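Local coordinates for protein LBCATS-a (Synthetic construct, PDB 5EY5) that probably cleaves indole-3-glycerol phosphate to indole and glyceraldehyde 3-phosphate, as tryptophan synthase alpha subunits do, at residues L78-R89 with R113-D124. Sequence-based numbering, arbitrary orientation.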
ATOM      1  N   LEU A  78      21.279  39.363  -9.472  1.00 45.95           N
ATOM      2  CA  LEU A  78      21.153  40.718  -8.944  1.00 45.40           C
ATOM      3  C   LEU A  78      22.331  41.576  -9.377  1.00 41.96           C
ATOM      4  O   LEU A  78      22.155  42.668  -9.928  1.00 44.88           O
ATOM      5  CB  LEU A  78      21.049  40.687  -7.421  1.00 44.02           C
ATOM      6  CG  LEU A  78      19.645  40.759  -6.845  1.00 44.82           C
ATOM      7  CD1 LEU A  78      19.706  40.805  -5.331  1.00 46.74           C
ATOM      8  CD2 LEU A  78      18.939  41.991  -7.408  1.00 40.03           C
ATOM      9  N   ASP A  79      23.547  41.082  -9.155  1.00 44.12           N
ATOM     10  CA  ASP A  79      24.740  41.832  -9.543  1.00 51.58           C
ATOM     11  C   ASP A  79      24.720  42.231 -11.013  1.00 37.18           C
ATOM     12  O   ASP A  79      25.206  43.311 -11.365  1.00 37.67           O
ATOM     13  CB  ASP A  79      26.000  41.014  -9.240  1.00 67.90           C
ATOM     14  CG  ASP A  79      26.376  41.037  -7.766  1.00 79.93           C
ATOM     15  OD1 ASP A  79      26.270  42.115  -7.141  1.00 84.25           O
ATOM     16  OD2 ASP A  79      26.780  39.980  -7.235  1.00 83.85           O
ATOM     17  N   LYS A  80      24.164  41.381 -11.883  1.00 38.48           N
ATOM     18  CA  LYS A  80      24.148  41.685 -13.315  1.00 42.12           C
ATOM     19  C   LYS A  80      23.110  42.755 -13.657  1.00 33.43           C
ATOM     20  O   LYS A  80      23.327  43.574 -14.555  1.00 37.16           O
ATOM     21  CB  LYS A  80      23.888  40.407 -14.118  1.00 42.15           C
ATOM     22  CG  LYS A  80      25.114  39.503 -14.263  1.00 44.94           C
ATOM     23  CD  LYS A  80      24.746  38.142 -14.840  1.00 47.18           C
ATOM     24  CE  LYS A  80      25.937  37.202 -14.862  1.00 54.09           C
ATOM     25  NZ  LYS A  80      25.539  35.800 -15.187  1.00 52.44           N
ATOM     26  N   VAL A  81      21.974  42.762 -12.971  1.00 34.17           N
ATOM     27  CA  VAL A  81      20.999  43.818 -13.228  1.00 30.12           C
ATOM     28  C   VAL A  81      21.522  45.152 -12.700  1.00 34.40           C
ATOM     29  O   VAL A  81      21.348  46.198 -13.340  1.00 38.32           O
ATOM     30  CB  VAL A  81      19.632  43.437 -12.629  1.00 34.07           C
ATOM     31  CG1 VAL A  81      18.519  44.407 -13.124  1.00 29.24           C
ATOM     32  CG2 VAL A  81      19.287  41.996 -13.020  1.00 34.44           C
ATOM     33  N   PHE A  82      22.216  45.129 -11.552  1.00 34.65           N
ATOM     34  CA  PHE A  82      22.898  46.323 -11.051  1.00 32.57           C
ATOM     35  C   PHE A  82      23.865  46.896 -12.082  1.00 35.72           C
ATOM     36  O   PHE A  82      23.906  48.111 -12.307  1.00 38.09           O
ATOM     37  CB  PHE A  82      23.640  45.995  -9.757  1.00 35.63           C
ATOM     38  CG  PHE A  82      22.761  45.966  -8.535  1.00 37.48           C
ATOM     39  CD1 PHE A  82      21.796  46.941  -8.332  1.00 41.85           C
ATOM     40  CD2 PHE A  82      22.913  44.975  -7.581  1.00 37.27           C
ATOM     41  CE1 PHE A  82      20.995  46.915  -7.203  1.00 44.80           C
ATOM     42  CE2 PHE A  82      22.114  44.952  -6.446  1.00 37.26           C
ATOM     43  CZ  PHE A  82      21.156  45.911  -6.261  1.00 40.03           C
ATOM     44  N   GLU A  83      24.687  46.040 -12.699  1.00 35.31           N
ATOM     45  CA  GLU A  83      25.625  46.537 -13.698  1.00 37.74           C
ATOM     46  C   GLU A  83      24.887  47.119 -14.895  1.00 35.34           C
ATOM     47  O   GLU A  83      25.318  48.122 -15.475  1.00 39.64           O
ATOM     48  CB  GLU A  83      26.578  45.426 -14.137  1.00 39.06           C
ATOM     49  N   MET A  84      23.777  46.496 -15.287  1.00 39.22           N
ATOM     50  CA  MET A  84      22.968  47.051 -16.366  1.00 39.75           C
ATOM     51  C   MET A  84      22.398  48.408 -15.975  1.00 36.29           C
ATOM     52  O   MET A  84      22.405  49.345 -16.782  1.00 37.14           O
ATOM     53  CB  MET A  84      21.844  46.078 -16.734  1.00 44.04           C
ATOM     54  CG  MET A  84      21.169  46.395 -18.058  1.00 46.04           C
ATOM     55  SD  MET A  84      19.389  46.171 -17.947  1.00 49.84           S
ATOM     56  CE  MET A  84      18.974  47.653 -17.038  1.00 51.26           C
ATOM     57  N   VAL A  85      21.910  48.543 -14.736  1.00 34.46           N
ATOM     58  CA  VAL A  85      21.420  49.848 -14.285  1.00 36.54           C
ATOM     59  C   VAL A  85      22.544  50.877 -14.285  1.00 37.05           C
ATOM     60  O   VAL A  85      22.327  52.056 -14.608  1.00 37.96           O
ATOM     61  CB  VAL A  85      20.750  49.722 -12.897  1.00 37.30           C
ATOM     62  CG1 VAL A  85      20.328  51.096 -12.365  1.00 36.64           C
ATOM     63  CG2 VAL A  85      19.553  48.808 -12.988  1.00 29.37           C
ATOM     64  N   ARG A  86      23.770  50.457 -13.979  1.00 37.91           N
ATOM     65  CA  ARG A  86      24.866  51.419 -14.016  1.00 38.57           C
ATOM     66  C   ARG A  86      25.218  51.803 -15.446  1.00 40.72           C
ATOM     67  O   ARG A  86      25.500  52.972 -15.726  1.00 43.52           O
ATOM     68  CB  ARG A  86      26.085  50.874 -13.270  1.00 49.53           C
ATOM     69  CG  ARG A  86      25.911  50.917 -11.752  1.00 57.03           C
ATOM     70  CD  ARG A  86      27.222  50.707 -11.006  1.00 66.93           C
ATOM     71  NE  ARG A  86      27.879  49.458 -11.384  1.00 74.51           N
ATOM     72  CZ  ARG A  86      27.652  48.279 -10.806  1.00 77.30           C
ATOM     73  NH1 ARG A  86      26.779  48.178  -9.807  1.00 69.42           N
ATOM     74  NH2 ARG A  86      28.302  47.199 -11.225  1.00 79.57           N
ATOM     75  N   GLU A  87      25.186  50.847 -16.376  1.00 49.83           N
ATOM     76  CA  GLU A  87      25.324  51.224 -17.780  1.00 51.28           C
ATOM     77  C   GLU A  87      24.212  52.181 -18.175  1.00 49.29           C
ATOM     78  O   GLU A  87      24.451  53.176 -18.866  1.00 58.76           O
ATOM     79  CB  GLU A  87      25.319  49.989 -18.685  1.00 53.32           C
ATOM     80  CG  GLU A  87      26.268  48.894 -18.250  1.00 70.57           C
ATOM     81  CD  GLU A  87      27.633  49.433 -17.859  1.00 88.41           C
ATOM     82  OE1 GLU A  87      28.352  49.949 -18.744  1.00 96.82           O
ATOM     83  OE2 GLU A  87      27.979  49.352 -16.659  1.00 90.04           O
ATOM     84  N   LEU A  88      22.990  51.907 -17.726  1.00 44.48           N
ATOM     85  CA  LEU A  88      21.898  52.844 -17.961  1.00 44.48           C
ATOM     86  C   LEU A  88      22.252  54.236 -17.455  1.00 40.62           C
ATOM     87  O   LEU A  88      22.146  55.223 -18.188  1.00 46.47           O
ATOM     88  CB  LEU A  88      20.633  52.342 -17.282  1.00 38.35           C
ATOM     89  CG  LEU A  88      19.481  52.045 -18.230  1.00 51.86           C
ATOM     90  CD1 LEU A  88      18.343  51.391 -17.452  1.00 54.07           C
ATOM     91  CD2 LEU A  88      19.020  53.322 -18.952  1.00 49.64           C
ATOM     92  N   ARG A  89      22.676  54.333 -16.195  1.00 45.28           N
ATOM     93  CA  ARG A  89      22.904  55.637 -15.589  1.00 50.51           C
ATOM     94  C   ARG A  89      24.029  56.397 -16.259  1.00 53.66           C
ATOM     95  O   ARG A  89      24.098  57.620 -16.118  1.00 52.80           O
ATOM     96  CB  ARG A  89      23.203  55.491 -14.097  1.00 52.87           C
ATOM     97  CG  ARG A  89      22.025  55.007 -13.276  1.00 49.38           C
ATOM     98  CD  ARG A  89      20.811  55.885 -13.501  1.00 48.73           C
ATOM     99  NE  ARG A  89      19.663  55.480 -12.682  1.00 45.15           N
ATOM    100  CZ  ARG A  89      18.413  55.855 -12.940  1.00 41.45           C
ATOM    101  NH1 ARG A  89      18.172  56.614 -14.005  1.00 43.22           N
ATOM    102  NH2 ARG A  89      17.405  55.464 -12.158  1.00 33.03           N
ATOM    103  N   ARG A 113      23.365  45.672   2.514  1.00 48.55           N
ATOM    104  CA  ARG A 113      24.242  45.649   1.354  1.00 50.78           C
ATOM    105  C   ARG A 113      23.455  45.825   0.064  1.00 45.71           C
ATOM    106  O   ARG A 113      23.963  46.405  -0.908  1.00 43.50           O
ATOM    107  CB  ARG A 113      25.034  44.343   1.341  1.00 49.75           C
ATOM    108  CG  ARG A 113      25.790  44.090   0.074  1.00 53.22           C
ATOM    109  CD  ARG A 113      26.555  42.778   0.156  1.00 53.86           C
ATOM    110  NE  ARG A 113      27.201  42.486  -1.113  1.00 53.73           N
ATOM    111  CZ  ARG A 113      26.932  41.432  -1.870  1.00 55.62           C
ATOM    112  NH1 ARG A 113      26.032  40.539  -1.483  1.00 54.30           N
ATOM    113  NH2 ARG A 113      27.568  41.271  -3.021  1.00 61.15           N
ATOM    114  N   PHE A 114      22.214  45.339   0.038  1.00 43.98           N
ATOM    115  CA  PHE A 114      21.397  45.430  -1.167  1.00 40.13           C
ATOM    116  C   PHE A 114      20.881  46.848  -1.381  1.00 37.71           C
ATOM    117  O   PHE A 114      20.953  47.387  -2.491  1.00 37.63           O
ATOM    118  CB  PHE A 114      20.229  44.446  -1.087  1.00 37.90           C
ATOM    119  CG  PHE A 114      19.206  44.658  -2.155  1.00 39.24           C
ATOM    120  CD1 PHE A 114      19.426  44.205  -3.438  1.00 40.03           C
ATOM    121  CD2 PHE A 114      18.045  45.335  -1.886  1.00 34.52           C
ATOM    122  CE1 PHE A 114      18.490  44.409  -4.424  1.00 40.30           C
ATOM    123  CE2 PHE A 114      17.105  45.554  -2.885  1.00 34.19           C
ATOM    124  CZ  PHE A 114      17.330  45.083  -4.143  1.00 37.18           C
ATOM    125  N   VAL A 115      20.359  47.466  -0.322  1.00 35.32           N
ATOM    126  CA  VAL A 115      19.897  48.847  -0.421  1.00 38.94           C
ATOM    127  C   VAL A 115      21.064  49.785  -0.714  1.00 35.52           C
ATOM    128  O   VAL A 115      20.922  50.760  -1.463  1.00 40.79           O
ATOM    129  CB  VAL A 115      19.147  49.250   0.864  1.00 40.32           C
ATOM    130  CG1 VAL A 115      18.509  50.617   0.700  1.00 46.11           C
ATOM    131  CG2 VAL A 115      18.095  48.208   1.200  1.00 36.48           C
ATOM    132  N   LYS A 116      22.233  49.519  -0.122  1.00 37.82           N
ATOM    133  CA  LYS A 116      23.401  50.342  -0.432  1.00 45.85           C
ATOM    134  C   LYS A 116      23.759  50.245  -1.914  1.00 45.36           C
ATOM    135  O   LYS A 116      24.023  51.261  -2.567  1.00 45.67           O
ATOM    136  CB  LYS A 116      24.590  49.933   0.440  1.00 47.68           C
ATOM    137  CG  LYS A 116      25.801  50.852   0.313  1.00 54.18           C
ATOM    138  CD  LYS A 116      27.045  50.261   0.974  1.00 56.85           C
ATOM    139  CE  LYS A 116      28.254  51.175   0.797  1.00 66.44           C
ATOM    140  NZ  LYS A 116      29.515  50.568   1.313  1.00 73.00           N
ATOM    141  N   GLU A 117      23.769  49.032  -2.465  1.00 41.86           N
ATOM    142  CA  GLU A 117      24.038  48.882  -3.889  1.00 44.34           C
ATOM    143  C   GLU A 117      22.939  49.522  -4.734  1.00 44.73           C
ATOM    144  O   GLU A 117      23.220  50.041  -5.823  1.00 50.10           O
ATOM    145  CB  GLU A 117      24.195  47.406  -4.249  1.00 44.07           C
ATOM    146  CG  GLU A 117      24.376  47.149  -5.730  1.00 56.97           C
ATOM    147  CD  GLU A 117      25.811  47.360  -6.199  1.00 74.94           C
ATOM    148  OE1 GLU A 117      26.346  46.465  -6.887  1.00 80.15           O
ATOM    149  OE2 GLU A 117      26.401  48.414  -5.876  1.00 78.14           O
ATOM    150  N   CYS A 118      21.691  49.506  -4.255  1.00 37.95           N
ATOM    151  CA  CYS A 118      20.633  50.221  -4.962  1.00 35.26           C
ATOM    152  C   CYS A 118      20.976  51.693  -5.101  1.00 41.62           C
ATOM    153  O   CYS A 118      20.879  52.264  -6.193  1.00 32.64           O
ATOM    154  CB  CYS A 118      19.294  50.065  -4.239  1.00 36.85           C
ATOM    155  SG  CYS A 118      18.469  48.512  -4.575  1.00 36.91           S
ATOM    156  N   ALA A 119      21.378  52.326  -3.994  1.00 42.88           N
ATOM    157  CA  ALA A 119      21.646  53.756  -4.012  1.00 47.42           C
ATOM    158  C   ALA A 119      22.856  54.082  -4.871  1.00 52.44           C
ATOM    159  O   ALA A 119      22.883  55.123  -5.530  1.00 48.99           O
ATOM    160  CB  ALA A 119      21.845  54.278  -2.589  1.00 45.30           C
ATOM    161  N   GLU A 120      23.850  53.200  -4.899  1.00 51.16           N
ATOM    162  CA  GLU A 120      25.049  53.516  -5.667  1.00 57.37           C
ATOM    163  C   GLU A 120      24.842  53.257  -7.154  1.00 44.54           C
ATOM    164  O   GLU A 120      25.374  53.990  -7.996  1.00 44.26           O
ATOM    165  CB  GLU A 120      26.244  52.721  -5.137  1.00 64.61           C
ATOM    166  CG  GLU A 120      26.447  52.857  -3.640  1.00 70.81           C
ATOM    167  CD  GLU A 120      27.795  52.339  -3.190  1.00 82.54           C
ATOM    168  OE1 GLU A 120      28.636  53.158  -2.762  1.00 87.96           O
ATOM    169  OE2 GLU A 120      28.016  51.114  -3.274  1.00 87.68           O
ATOM    170  N   ALA A 121      24.083  52.221  -7.496  1.00 39.26           N
ATOM    171  CA  ALA A 121      23.826  51.940  -8.905  1.00 38.62           C
ATOM    172  C   ALA A 121      22.832  52.925  -9.511  1.00 44.73           C
ATOM    173  O   ALA A 121      22.951  53.276 -10.690  1.00 45.78           O
ATOM    174  CB  ALA A 121      23.318  50.513  -9.074  1.00 33.09           C
ATOM    175  N   GLY A 122      21.852  53.376  -8.738  1.00 43.71           N
ATOM    176  CA  GLY A 122      20.894  54.336  -9.247  1.00 40.10           C
ATOM    177  C   GLY A 122      19.502  53.748  -9.339  1.00 42.43           C
ATOM    178  O   GLY A 122      18.759  54.035 -10.283  1.00 39.28           O
ATOM    179  N   VAL A 123      19.145  52.910  -8.367  1.00 35.51           N
ATOM    180  CA  VAL A 123      17.817  52.304  -8.284  1.00 33.41           C
ATOM    181  C   VAL A 123      17.011  53.102  -7.277  1.00 36.68           C
ATOM    182  O   VAL A 123      17.403  53.224  -6.115  1.00 36.66           O
ATOM    183  CB  VAL A 123      17.880  50.830  -7.863  1.00 36.22           C
ATOM    184  CG1 VAL A 123      16.462  50.330  -7.494  1.00 36.07           C
ATOM    185  CG2 VAL A 123      18.485  49.972  -8.967  1.00 36.13           C
ATOM    186  N   ASP A 124      15.865  53.611  -7.702  1.00 31.72           N
ATOM    187  CA  ASP A 124      15.158  54.581  -6.883  1.00 29.46           C
ATOM    188  C   ASP A 124      14.129  53.962  -5.954  1.00 32.28           C
ATOM    189  O   ASP A 124      13.786  54.576  -4.941  1.00 39.53           O
ATOM    190  CB  ASP A 124      14.517  55.614  -7.806  1.00 35.88           C
ATOM    191  CG  ASP A 124      15.540  56.211  -8.771  1.00 46.05           C
ATOM    192  OD1 ASP A 124      15.490  55.899  -9.983  1.00 46.83           O
ATOM    193  OD2 ASP A 124      16.426  56.954  -8.298  1.00 59.30           O
TER
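Phe82 of helix 78-91 pushes its ring as a knob into a hole on helix 111-121 made by Phe114, Glu117, Cys118 and Ala121. The methylene CG of Glu117 lies over the centre of one ring face, a CH-pi contact, while Cys118 SG meets the ring edge in plane, 4.0 Å from Phe82 CE1. The Phe114 ring approaches obliquely, its plane turned 48° from that of Phe82, and its own edge receives Leu78 CD2. A flat, wholly apolar side chain suits this buried slot, and the small Ala121 lets the backbones close in, with its CA 5.2 Å from Arg86 CA.

The outer side is looser and polar. Glu117 has CG anti to its backbone N (chi1 176°), which lays the methylene on the ring, and a bend at chi2 then turns the carboxylate outward to a salt bridge whose hydrogen bond, Arg86 NH1 to Glu117 OE1 at 3.4 Å, is weak. Near the solvent, Asp79 and Arg113 attract only at longer range; Tyr109 is the closer partner of both.

At the other end Gly122 leaves the helix with positive phi, where a side chain would clash with Arg89 NE and the carbonyl O of Ala121. Arg89 grips Gly122 O side-on with NE and NH2 (2.9 and 2.7 Å), the oxygen lying in the guanidinium plane. Its NH2 also forms a salt bridge with Asp124 OD1 at 2.9 Å, and NH1 bonds the carbonyls of Asn92 and Val95; Asp124 OD2 pairs with Arg3. Shortening Arg89 to an alanine would probably leave Gly122 O without both these donors and take from Asp124 the charge facing its OD1.

Segments 78-89 and 113-121 run nearly parallel, their axes 22° apart, and Asp124 leads into strand 125-127, the neighbour of strand 97-100: the packing of neighbouring outer helices around the parallel barrel of a TIM-barrel fold, that of tryptophan synthase alpha chains.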